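N5-Carboxyaminoimidazole ribonucleotide synthetase (PDB 3ORQ) catalyses the ATP-dependent conversion of 5-aminoimidazole ribonucleotide and bicarbonate to N5-carboxyaminoimidazole ribonucleotide, a carboxylation step of purine synthesis carried out by an ATP-grasp enzyme. Local coordinates at residues F148-R153 with K176-S181; S130-T135 with T180-A185; T255-I260 with Y267-A272; I84-L89 with A104-Q109. One frame throughout, in Å; residues are numbered along the deposited sequence.

Contact 1. Residues F148-R153 with K176-S181; sequences FIVKTR and KLIETS. With ADP (adenosine-5'-diphosphate), chain D.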
# COMPACT_ATOMS: atom_id res chain seq x y z
N PHE A 148 -5.33 34.82 24.88
CA PHE A 148 -5.64 34.75 23.45
C PHE A 148 -4.36 34.53 22.62
O PHE A 148 -3.24 34.75 23.10
CB PHE A 148 -6.41 35.98 22.95
CG PHE A 148 -5.58 37.23 22.84
CD1 PHE A 148 -5.33 38.03 23.97
CD2 PHE A 148 -5.06 37.64 21.61
CE1 PHE A 148 -4.57 39.18 23.88
CE2 PHE A 148 -4.29 38.80 21.51
CZ PHE A 148 -4.05 39.57 22.65
N ILE A 149 -4.54 34.09 21.38
CA ILE A 149 -3.39 33.73 20.55
C ILE A 149 -3.44 34.39 19.19
O ILE A 149 -4.47 34.40 18.54
CB ILE A 149 -3.25 32.17 20.46
CG1 ILE A 149 -2.11 31.78 19.52
CG2 ILE A 149 -4.56 31.56 20.03
CD1 ILE A 149 -1.51 30.42 19.86
N VAL A 150 -2.31 34.95 18.77
CA VAL A 150 -2.15 35.59 17.45
C VAL A 150 -1.48 34.63 16.43
O VAL A 150 -0.42 34.07 16.72
CB VAL A 150 -1.33 36.88 17.58
CG1 VAL A 150 -1.33 37.63 16.28
CG2 VAL A 150 -1.92 37.75 18.68
N LYS A 151 -2.11 34.43 15.28
CA LYS A 151 -1.58 33.57 14.20
C LYS A 151 -1.40 34.37 12.91
O LYS A 151 -2.26 35.19 12.58
CB LYS A 151 -2.48 32.36 13.92
CG LYS A 151 -2.89 31.55 15.14
CD LYS A 151 -3.96 30.49 14.82
CE LYS A 151 -4.34 29.72 16.07
NZ LYS A 151 -5.44 28.73 15.80
N THR A 152 -0.30 34.13 12.19
CA THR A 152 -0.17 34.66 10.83
C THR A 152 -1.30 34.07 10.01
O THR A 152 -1.73 32.94 10.24
CB THR A 152 1.24 34.41 10.16
OG1 THR A 152 1.34 33.08 9.63
CG2 THR A 152 2.36 34.62 11.14
N ARG A 153 -1.81 34.85 9.06
CA ARG A 153 -2.93 34.35 8.30
C ARG A 153 -2.55 33.65 7.00
O ARG A 153 -3.42 33.02 6.36
CB ARG A 153 -4.00 35.43 8.11
CG ARG A 153 -3.56 36.67 7.44
CD ARG A 153 -4.62 37.74 7.61
NE ARG A 153 -5.64 37.63 6.57
CZ ARG A 153 -6.22 38.68 5.98
NH1 ARG A 153 -5.88 39.91 6.36
NH2 ARG A 153 -7.13 38.49 5.03
N LYS A 176 5.82 42.10 17.50
CA LYS A 176 6.96 41.65 16.70
C LYS A 176 6.56 40.71 15.54
O LYS A 176 7.28 40.61 14.55
CB LYS A 176 8.00 40.96 17.61
CG LYS A 176 9.46 40.96 17.07
CD LYS A 176 10.29 39.81 17.69
CE LYS A 176 10.84 40.16 19.09
NZ LYS A 176 11.76 41.33 19.04
N LEU A 177 5.41 40.04 15.68
CA LEU A 177 4.90 39.19 14.60
C LEU A 177 3.99 39.99 13.64
O LEU A 177 4.04 39.81 12.42
CB LEU A 177 4.17 37.97 15.19
CG LEU A 177 3.68 36.85 14.26
CD1 LEU A 177 4.82 35.91 13.86
CD2 LEU A 177 2.56 36.06 14.92
N ILE A 178 3.20 40.90 14.21
CA ILE A 178 2.24 41.69 13.45
C ILE A 178 2.92 42.75 12.57
O ILE A 178 2.40 43.11 11.51
CB ILE A 178 1.19 42.30 14.40
CG1 ILE A 178 0.33 41.17 14.96
CG2 ILE A 178 0.33 43.34 13.68
CD1 ILE A 178 -0.06 41.34 16.41
N GLU A 179 4.08 43.23 13.01
CA GLU A 179 4.90 44.16 12.23
C GLU A 179 5.42 43.54 10.93
O GLU A 179 5.87 44.25 10.03
CB GLU A 179 6.05 44.71 13.07
CG GLU A 179 5.63 45.74 14.12
CD GLU A 179 6.73 46.06 15.13
OE1 GLU A 179 7.94 45.97 14.79
OE2 GLU A 179 6.39 46.42 16.29
N THR A 180 5.36 42.21 10.83
CA THR A 180 5.88 41.50 9.65
C THR A 180 4.81 40.76 8.83
O THR A 180 5.08 40.33 7.71
CB THR A 180 6.97 40.46 10.02
OG1 THR A 180 6.40 39.15 10.06
CG2 THR A 180 7.62 40.78 11.37
N SER A 181 3.61 40.60 9.37
CA SER A 181 2.57 39.84 8.68
C SER A 181 1.18 40.13 9.25
O SER A 181 1.02 40.25 10.47
CB SER A 181 2.87 38.34 8.72
OG SER A 181 1.86 37.60 8.06
PB ADP D . -1.29 24.85 12.47
O1B ADP D . -2.20 25.27 11.34
O2B ADP D . -1.28 23.41 12.89
O3B ADP D . 0.08 25.43 12.32
PA ADP D . -3.26 25.40 14.45
O1A ADP D . -4.04 26.68 14.34
O2A ADP D . -3.89 24.12 13.94
O3A ADP D . -1.81 25.62 13.79
O5' ADP D . -2.83 25.13 15.97
C5' ADP D . -1.88 24.14 16.31
C4' ADP D . -2.12 23.70 17.75
O4' ADP D . -2.03 24.83 18.66
C3' ADP D . -3.51 23.10 17.96
O3' ADP D . -3.59 21.70 17.69
C2' ADP D . -3.77 23.40 19.43
O2' ADP D . -3.30 22.33 20.24
C1' ADP D . -2.99 24.68 19.71
N9 ADP D . -4.00 25.75 19.59
C8 ADP D . -4.24 26.47 18.47
N7 ADP D . -5.25 27.35 18.65
C5 ADP D . -5.65 27.19 19.93
C6 ADP D . -6.68 27.84 20.79
N6 ADP D . -7.47 28.81 20.27
N1 ADP D . -6.80 27.38 22.06
C2 ADP D . -6.01 26.40 22.56
N3 ADP D . -5.06 25.77 21.84
C4 ADP D . -4.84 26.13 20.55

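Contact 2. Residues S130-T135 with T180-A185; sequences SVKEST and TSECVA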
# COMPACT_ATOMS: atom_id res chain seq x y z
N SER A 130 -9.64 39.97 13.22
CA SER A 130 -8.48 40.27 12.37
C SER A 130 -7.61 41.38 12.95
O SER A 130 -8.11 42.39 13.47
CB SER A 130 -8.88 40.59 10.93
OG SER A 130 -9.48 41.86 10.79
N VAL A 131 -6.30 41.17 12.89
CA VAL A 131 -5.31 42.14 13.36
C VAL A 131 -4.14 42.27 12.38
O VAL A 131 -3.23 41.43 12.37
CB VAL A 131 -4.81 41.82 14.81
CG1 VAL A 131 -5.14 40.42 15.23
CG2 VAL A 131 -3.32 42.08 14.96
N LYS A 132 -4.18 43.31 11.55
CA LYS A 132 -3.08 43.61 10.62
C LYS A 132 -2.17 44.74 11.12
O LYS A 132 -1.01 44.82 10.74
CB LYS A 132 -3.60 43.92 9.21
CG LYS A 132 -4.87 44.77 9.17
CD LYS A 132 -5.61 44.60 7.84
CE LYS A 132 -6.89 45.45 7.78
NZ LYS A 132 -6.60 46.91 7.67
N GLU A 133 -2.72 45.58 11.99
CA GLU A 133 -2.00 46.75 12.49
C GLU A 133 -1.67 46.66 13.98
O GLU A 133 -2.08 45.73 14.66
CB GLU A 133 -2.82 48.02 12.23
CG GLU A 133 -2.76 48.53 10.79
CD GLU A 133 -3.11 50.00 10.70
OE1 GLU A 133 -2.71 50.77 11.60
OE2 GLU A 133 -3.79 50.39 9.73
N SER A 134 -0.94 47.66 14.47
CA SER A 134 -0.52 47.74 15.87
C SER A 134 -1.68 47.96 16.84
O SER A 134 -1.69 47.40 17.93
CB SER A 134 0.50 48.86 16.03
OG SER A 134 -0.03 50.09 15.55
N THR A 135 -2.65 48.78 16.43
CA THR A 135 -3.78 49.17 17.27
C THR A 135 -4.89 48.14 17.31
O THR A 135 -5.73 48.15 18.23
CB THR A 135 -4.44 50.46 16.77
OG1 THR A 135 -4.71 50.33 15.37
CG2 THR A 135 -3.55 51.69 17.04
N THR A 180 5.36 42.21 10.83
CA THR A 180 5.88 41.50 9.65
C THR A 180 4.81 40.76 8.83
O THR A 180 5.08 40.33 7.71
CB THR A 180 6.97 40.46 10.02
OG1 THR A 180 6.40 39.15 10.06
CG2 THR A 180 7.62 40.78 11.37
N SER A 181 3.61 40.60 9.37
CA SER A 181 2.57 39.84 8.68
C SER A 181 1.18 40.13 9.25
O SER A 181 1.02 40.25 10.47
CB SER A 181 2.87 38.34 8.72
OG SER A 181 1.86 37.60 8.06
N GLU A 182 0.20 40.26 8.35
CA GLU A 182 -1.20 40.41 8.74
C GLU A 182 -1.61 39.17 9.53
O GLU A 182 -1.32 38.04 9.12
CB GLU A 182 -2.10 40.57 7.51
CG GLU A 182 -1.85 41.83 6.68
CD GLU A 182 -2.94 42.08 5.61
OE1 GLU A 182 -3.17 43.27 5.28
OE2 GLU A 182 -3.54 41.10 5.11
N CYS A 183 -2.28 39.39 10.65
CA CYS A 183 -2.59 38.28 11.55
C CYS A 183 -4.06 38.15 11.93
O CYS A 183 -4.88 39.00 11.58
CB CYS A 183 -1.75 38.41 12.82
SG CYS A 183 -0.05 37.96 12.58
N VAL A 184 -4.37 37.06 12.64
CA VAL A 184 -5.67 36.90 13.27
C VAL A 184 -5.46 36.58 14.74
O VAL A 184 -4.51 35.89 15.10
CB VAL A 184 -6.49 35.73 12.71
CG1 VAL A 184 -7.94 35.91 13.13
CG2 VAL A 184 -6.41 35.64 11.19
N ALA A 185 -6.36 37.09 15.59
CA ALA A 185 -6.40 36.67 17.00
C ALA A 185 -7.70 35.91 17.34
O ALA A 185 -8.74 36.13 16.74
CB ALA A 185 -6.17 37.85 17.91

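Contact 3. Residues T255-I260 with Y267-A272; sequences TVEFFI and YVNEIA. With MG (magnesium ion), chain C; ADP (adenosine-5'-diphosphate), chain D.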
# COMPACT_ATOMS: atom_id res chain seq x y z
N THR A 255 -9.93 17.23 5.57
CA THR A 255 -9.96 16.92 7.00
C THR A 255 -10.34 18.16 7.82
O THR A 255 -9.80 19.23 7.62
CB THR A 255 -8.58 16.40 7.49
OG1 THR A 255 -8.19 15.28 6.70
CG2 THR A 255 -8.62 16.00 8.98
N VAL A 256 -11.25 17.99 8.77
CA VAL A 256 -11.66 19.06 9.67
C VAL A 256 -11.07 18.75 11.04
O VAL A 256 -11.30 17.65 11.57
CB VAL A 256 -13.20 19.13 9.77
CG1 VAL A 256 -13.69 20.31 10.69
CG2 VAL A 256 -13.83 19.23 8.41
N GLU A 257 -10.31 19.70 11.58
CA GLU A 257 -9.77 19.64 12.95
C GLU A 257 -10.68 20.35 13.94
O GLU A 257 -11.11 21.46 13.67
CB GLU A 257 -8.42 20.35 13.02
CG GLU A 257 -7.29 19.64 12.35
CD GLU A 257 -5.96 20.35 12.55
OE1 GLU A 257 -5.83 21.24 13.45
OE2 GLU A 257 -5.02 20.04 11.81
N PHE A 258 -10.90 19.75 15.10
CA PHE A 258 -11.79 20.30 16.12
C PHE A 258 -11.12 20.41 17.49
O PHE A 258 -10.25 19.62 17.83
CB PHE A 258 -13.04 19.43 16.35
CG PHE A 258 -13.86 19.16 15.12
CD1 PHE A 258 -13.47 18.19 14.21
CD2 PHE A 258 -15.07 19.82 14.93
CE1 PHE A 258 -14.26 17.91 13.09
CE2 PHE A 258 -15.85 19.57 13.83
CZ PHE A 258 -15.45 18.59 12.90
N PHE A 259 -11.58 21.37 18.29
CA PHE A 259 -11.24 21.45 19.68
C PHE A 259 -12.41 20.98 20.55
O PHE A 259 -13.57 21.29 20.27
CB PHE A 259 -10.87 22.89 20.07
CG PHE A 259 -9.68 23.44 19.36
CD1 PHE A 259 -8.66 22.61 18.92
CD2 PHE A 259 -9.58 24.81 19.12
CE1 PHE A 259 -7.53 23.12 18.25
CE2 PHE A 259 -8.46 25.34 18.45
CZ PHE A 259 -7.42 24.49 18.03
N ILE A 260 -12.11 20.26 21.61
CA ILE A 260 -13.13 20.12 22.65
C ILE A 260 -12.70 20.79 23.99
O ILE A 260 -11.62 20.51 24.52
CB ILE A 260 -13.64 18.67 22.80
CG1 ILE A 260 -13.14 18.07 24.09
CG2 ILE A 260 -13.40 17.76 21.50
CD1 ILE A 260 -14.25 17.89 25.07
N TYR A 267 -15.59 22.91 19.08
CA TYR A 267 -15.39 23.97 18.10
C TYR A 267 -14.64 23.43 16.87
O TYR A 267 -13.71 22.61 16.99
CB TYR A 267 -14.57 25.14 18.65
CG TYR A 267 -14.97 25.77 19.99
CD1 TYR A 267 -14.87 25.05 21.19
CD2 TYR A 267 -15.37 27.11 20.06
CE1 TYR A 267 -15.18 25.63 22.38
CE2 TYR A 267 -15.66 27.68 21.25
CZ TYR A 267 -15.57 26.95 22.41
OH TYR A 267 -15.89 27.52 23.62
N VAL A 268 -15.00 23.93 15.69
CA VAL A 268 -14.19 23.74 14.51
C VAL A 268 -12.96 24.63 14.62
O VAL A 268 -13.10 25.84 14.81
CB VAL A 268 -14.97 24.12 13.25
CG1 VAL A 268 -14.25 23.69 12.01
CG2 VAL A 268 -16.34 23.50 13.30
N ASN A 269 -11.77 24.04 14.50
CA ASN A 269 -10.52 24.78 14.42
C ASN A 269 -10.14 25.21 13.00
O ASN A 269 -10.05 26.39 12.69
CB ASN A 269 -9.36 24.00 15.04
CG ASN A 269 -7.98 24.70 14.82
OD1 ASN A 269 -7.88 25.93 14.76
ND2 ASN A 269 -6.91 23.89 14.69
N GLU A 270 -9.86 24.23 12.14
CA GLU A 270 -9.43 24.53 10.78
C GLU A 270 -9.73 23.36 9.84
O GLU A 270 -9.98 22.24 10.30
CB GLU A 270 -7.92 24.86 10.77
CG GLU A 270 -6.97 23.64 10.99
CD GLU A 270 -5.50 24.03 11.24
OE1 GLU A 270 -5.18 25.26 11.30
OE2 GLU A 270 -4.66 23.08 11.41
N ILE A 271 -9.70 23.63 8.53
CA ILE A 271 -9.92 22.60 7.52
C ILE A 271 -8.73 22.51 6.53
O ILE A 271 -8.27 23.53 6.00
CB ILE A 271 -11.19 22.86 6.72
CG1 ILE A 271 -12.34 23.30 7.62
CG2 ILE A 271 -11.58 21.60 5.88
CD1 ILE A 271 -13.61 23.69 6.81
N ALA A 272 -8.26 21.27 6.30
CA ALA A 272 -7.22 20.96 5.31
C ALA A 272 -7.90 20.31 4.11
O ALA A 272 -8.53 19.26 4.25
CB ALA A 272 -6.18 20.02 5.91
MG MG C . -3.52 22.07 12.98
PB ADP D . -1.29 24.85 12.47
O1B ADP D . -2.20 25.27 11.34
O2B ADP D . -1.28 23.41 12.89
O3B ADP D . 0.08 25.43 12.32
PA ADP D . -3.26 25.40 14.45
O1A ADP D . -4.04 26.68 14.34
O2A ADP D . -3.89 24.12 13.94
O3A ADP D . -1.81 25.62 13.79
O5' ADP D . -2.83 25.13 15.97
C5' ADP D . -1.88 24.14 16.31
C4' ADP D . -2.12 23.70 17.75
O4' ADP D . -2.03 24.83 18.66
C3' ADP D . -3.51 23.10 17.96
O3' ADP D . -3.59 21.70 17.69
C2' ADP D . -3.77 23.40 19.43
O2' ADP D . -3.30 22.33 20.24
C1' ADP D . -2.99 24.68 19.71
N9 ADP D . -4.00 25.75 19.59
C8 ADP D . -4.24 26.47 18.47
N7 ADP D . -5.25 27.35 18.65
C5 ADP D . -5.65 27.19 19.93
C6 ADP D . -6.68 27.84 20.79
N6 ADP D . -7.47 28.81 20.27
N1 ADP D . -6.80 27.38 22.06
C2 ADP D . -6.01 26.40 22.56
N3 ADP D . -5.06 25.77 21.84
C4 ADP D . -4.84 26.13 20.55

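Contact 4. Residues I84-L89 with A104-Q109; sequences ISAQQL and AIQLLQ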
# COMPACT_ATOMS: atom_id res chain seq x y z
N ILE A 84 -0.21 26.44 -3.74
CA ILE A 84 -0.50 27.17 -4.98
C ILE A 84 -1.42 28.38 -4.83
O ILE A 84 -2.27 28.42 -3.96
CB ILE A 84 -1.07 26.21 -6.06
CG1 ILE A 84 -1.49 27.02 -7.31
CG2 ILE A 84 -2.19 25.36 -5.49
CD1 ILE A 84 -1.80 26.21 -8.54
N SER A 85 -1.23 29.37 -5.70
CA SER A 85 -2.09 30.53 -5.68
C SER A 85 -3.45 30.19 -6.27
O SER A 85 -3.55 29.54 -7.31
CB SER A 85 -1.47 31.69 -6.45
OG SER A 85 -1.88 31.67 -7.79
N ALA A 86 -4.49 30.67 -5.60
CA ALA A 86 -5.85 30.51 -6.04
C ALA A 86 -6.05 31.03 -7.46
O ALA A 86 -6.84 30.45 -8.23
CB ALA A 86 -6.79 31.25 -5.10
N GLN A 87 -5.36 32.12 -7.78
CA GLN A 87 -5.47 32.73 -9.08
C GLN A 87 -4.91 31.82 -10.18
O GLN A 87 -5.49 31.72 -11.25
CB GLN A 87 -4.79 34.11 -9.11
CG GLN A 87 -5.55 35.15 -9.94
CD GLN A 87 -5.73 34.73 -11.41
OE1 GLN A 87 -6.87 34.46 -11.87
NE2 GLN A 87 -4.61 34.65 -12.15
N GLN A 88 -3.78 31.16 -9.92
CA GLN A 88 -3.20 30.25 -10.89
C GLN A 88 -4.12 29.03 -11.09
O GLN A 88 -4.32 28.56 -12.21
CB GLN A 88 -1.80 29.79 -10.45
CG GLN A 88 -0.65 30.68 -10.91
CD GLN A 88 -0.66 30.92 -12.42
OE1 GLN A 88 -0.46 30.00 -13.21
NE2 GLN A 88 -0.91 32.16 -12.82
N LEU A 89 -4.64 28.53 -9.98
CA LEU A 89 -5.43 27.32 -9.96
C LEU A 89 -6.78 27.57 -10.67
O LEU A 89 -7.28 26.69 -11.36
CB LEU A 89 -5.62 26.89 -8.52
CG LEU A 89 -6.38 25.60 -8.20
CD1 LEU A 89 -5.70 24.40 -8.89
CD2 LEU A 89 -6.45 25.39 -6.68
N ALA A 104 -11.96 25.89 -2.52
CA ALA A 104 -11.47 25.33 -1.27
C ALA A 104 -10.14 25.98 -0.96
O ALA A 104 -9.95 26.54 0.12
CB ALA A 104 -11.32 23.81 -1.37
N ILE A 105 -9.23 25.94 -1.94
CA ILE A 105 -7.90 26.49 -1.76
C ILE A 105 -7.92 27.95 -1.46
O ILE A 105 -7.31 28.36 -0.50
CB ILE A 105 -7.00 26.26 -2.98
CG1 ILE A 105 -6.64 24.78 -3.10
CG2 ILE A 105 -5.75 27.13 -2.88
CD1 ILE A 105 -5.59 24.26 -2.11
N GLN A 106 -8.59 28.75 -2.30
CA GLN A 106 -8.66 30.21 -2.12
C GLN A 106 -9.01 30.58 -0.69
O GLN A 106 -8.40 31.44 -0.06
CB GLN A 106 -9.72 30.81 -3.07
CG GLN A 106 -10.05 32.31 -2.83
CD GLN A 106 -11.38 32.75 -3.49
OE1 GLN A 106 -11.89 32.11 -4.42
NE2 GLN A 106 -11.94 33.85 -3.00
N LEU A 107 -10.04 29.92 -0.19
CA LEU A 107 -10.71 30.31 1.00
C LEU A 107 -9.98 29.76 2.23
O LEU A 107 -9.87 30.45 3.24
CB LEU A 107 -12.13 29.80 0.88
CG LEU A 107 -13.19 30.17 1.87
CD1 LEU A 107 -14.56 29.83 1.28
CD2 LEU A 107 -12.90 29.39 3.15
N LEU A 108 -9.42 28.55 2.12
CA LEU A 108 -8.69 27.96 3.25
C LEU A 108 -7.22 28.35 3.38
O LEU A 108 -6.60 28.01 4.37
CB LEU A 108 -8.86 26.43 3.28
CG LEU A 108 -10.34 26.02 3.27
CD1 LEU A 108 -10.48 24.53 3.01
CD2 LEU A 108 -11.10 26.49 4.53
N GLN A 109 -6.67 29.04 2.38
CA GLN A 109 -5.27 29.50 2.39
C GLN A 109 -5.08 30.52 3.49
O GLN A 109 -4.04 30.60 4.15
CB GLN A 109 -4.96 30.25 1.10
CG GLN A 109 -4.31 29.45 0.03
CD GLN A 109 -4.12 30.25 -1.24
OE1 GLN A 109 -3.29 29.87 -2.08
NE2 GLN A 109 -4.88 31.34 -1.40

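Contact 1. Residues F148-R153 with K176-S181
The ammonium nitrogen K151 NZ is gripped by two groups of the bound ADP, donating to the alpha-phosphate oxygen O1A at 2.9 Å and to the adenine nitrogen N7 at 3.2 Å; a salt bridge to E186 gives it a third partner. Its chain runs extended beyond CG (chi2 to chi4 all near 180°), long enough to span from strand 148-152 to the nucleotide. The CB of K151 points away from 176-181, and the strand thereby presents V150 to the helix and K151 to the ligand. Strand 148-152 lies between 183-187 and 162-165 in the antiparallel four-stranded sheet of the ATP-grasp domain, and residues L177 and I178 of helix 171-178 pack against it without any hydrogen bond between the two segments. There V150 CG1, anti to the backbone N (chi1 -172°), meets I178 CD1 at 3.9 Å, the two side chains crossing at about a right angle. T152 and L177 also cross nearly perpendicularly: the methyl CG2 of T152 sits against both leucine branches, 3.9 Å from L177 CD1 and 4.0 Å from L177 CD2. L177 CD2 additionally lies 4.0 Å from the carbonyl oxygen V150 O. Beyond the helix S181 turns its CB toward the strand, and S181 OG stands 3.9 Å from T152 CB, where the backbones come nearest, with 6.2 Å between T152 CA and S181 CA.

Contact 2. Residues S130-T135 with T180-A185
Two backbone hydrogen bonds join V131 and C183 as an antiparallel hydrogen-bonded pair. V131 N donates to C183 O at 2.9 Å and 162°, while the return bond from C183 N to V131 O, 2.8 Å long, is more bent at 143°. S130 and V184 follow as a non-hydrogen-bonded pair, their CA atoms 4.5 Å apart.

Apolar contact is made on the face that carries V131 and C183. V131 CG1 reaches along the neighbouring strand to A185, 3.9 Å from A185 CB, and helices 136-143 and 171-178 also touch the valine.

At the exposed end, K132 and E182 lie side by side and point the same way. They touch through their aliphatic parts, K132 CB to E182 CG at 3.7 Å; the charged ends, K132 NZ and E182 OE1, remain 5.5 Å apart, and the carboxylate forms its salt bridge with R153.

Strand 128-131, outermost within this chain, pairs here with 183-187 in the antiparallel four-stranded sheet that belongs to the nucleotide-binding part of the ATP-grasp fold.

Contact 3. Residues T255-I260 with Y267-A272
The beta hairpin of strands 252-261 and 266-272 carries the magnesium site of this ATP-grasp enzyme, with E257 and E270 as its protein ligands. E257 OE1 binds the magnesium ion at 2.5 Å and E270 OE2 binds it at 2.2 Å, while ADP supplies O2A. The two side chains run alongside each other with their carboxylate planes turned 54° apart, and the shared metal probably offsets the repulsion between E257 OE1 and E270 OE2. E257 OE2 is held by a hydrogen bond with H276 NE2.

The pair sits at a classic beta bulge: N269 and E270 both face E257, and the register moves by one residue between E257 and F258. E257 O accepts a sound bond from N269 N at 2.8 Å and a weak one from E270 N at 3.4 Å. Regular antiparallel pairs continue beyond it on both sides, T255 with A272 and F259 with Y267.

At the bulge N269 points its CB toward the opposite strand, and its amide reaches the ligand. With CG anti to the backbone N (chi1 174°), this amide stacks on the F259 ring, the planes 20° apart, and N269 CB makes a CH-pi contact 3.7 Å from the ring centroid of F259. N269 ND2 donates to ADP O2A at 3.1 Å and weakly to E257 OE1, tying phosphate and metal ligand together. On the face bearing V256, F258, V268 and I271, V256 CG1 packs on V268 CG1 at 3.7 Å, and helices 234-245 and 111-120 lie against this apolar side.

Contact 4. Residues I84-L89 with A104-Q109
L89 holds CG anti to its backbone N (chi1 -178°), which extends CD2 toward I105, whose CG1 is turned anti to the carbonyl carbon (chi1 -70°). These torsions bring L89 CD2 within 3.6 Å of I105 CG1 and 3.8 Å of I105 CB, with the two side chains crossing at about a right angle. The contact is a helix-to-helix one in the preATP-grasp domain, whose family belongs to the Rossmann-like clan: the first turn of helix 86-95, with the residues leading into it, packs on helix 103-109. I105 also touches Y79 of strand 76-79, an edge strand of the parallel sheet within this chain.

The backbones approach most closely at A86 and Q106, their CA atoms 4.8 Å apart. The small side chain of A86 is consistent with so close an approach; its methyl CB lies directly against the Q106 stem, 3.6 Å from Q106 CB. Q106 then runs on extended beyond CG. Ahead of the helix, the carbonyl of I84 faces helix 103-109, with I84 O 3.9 Å from I105 CG2.

S85 caps the start of helix 86-95 from the N-cap position. Its CB points away from 104-109, and S85 OG accepts the capping bond from Q88 N at 2.9 Å, with an N-H...O angle of 157°.

Along the chain contact 4 comes first and belongs to the preATP-grasp domain; the other three belong to the ATP-grasp domain. Contacts 1 and 2, centred about 6 Å apart, both close on residues 176-185, and contact 3 opens only after them. They share T180 and S181, and strands 148-152 and 183-187 adjoin in one four-stranded antiparallel sheet, K151 N probably hydrogen-bonding to V184 O. Contact 3, in the larger antiparallel sheet, is centred about 20 Å from contact 1, yet both touch ADP, which therefore lies between elements of the two sheets, as the name ATP-grasp suggests. Contact 4, about 19 Å from contact 3 between centres, meets it where L108 packs on I271, linking the two domains.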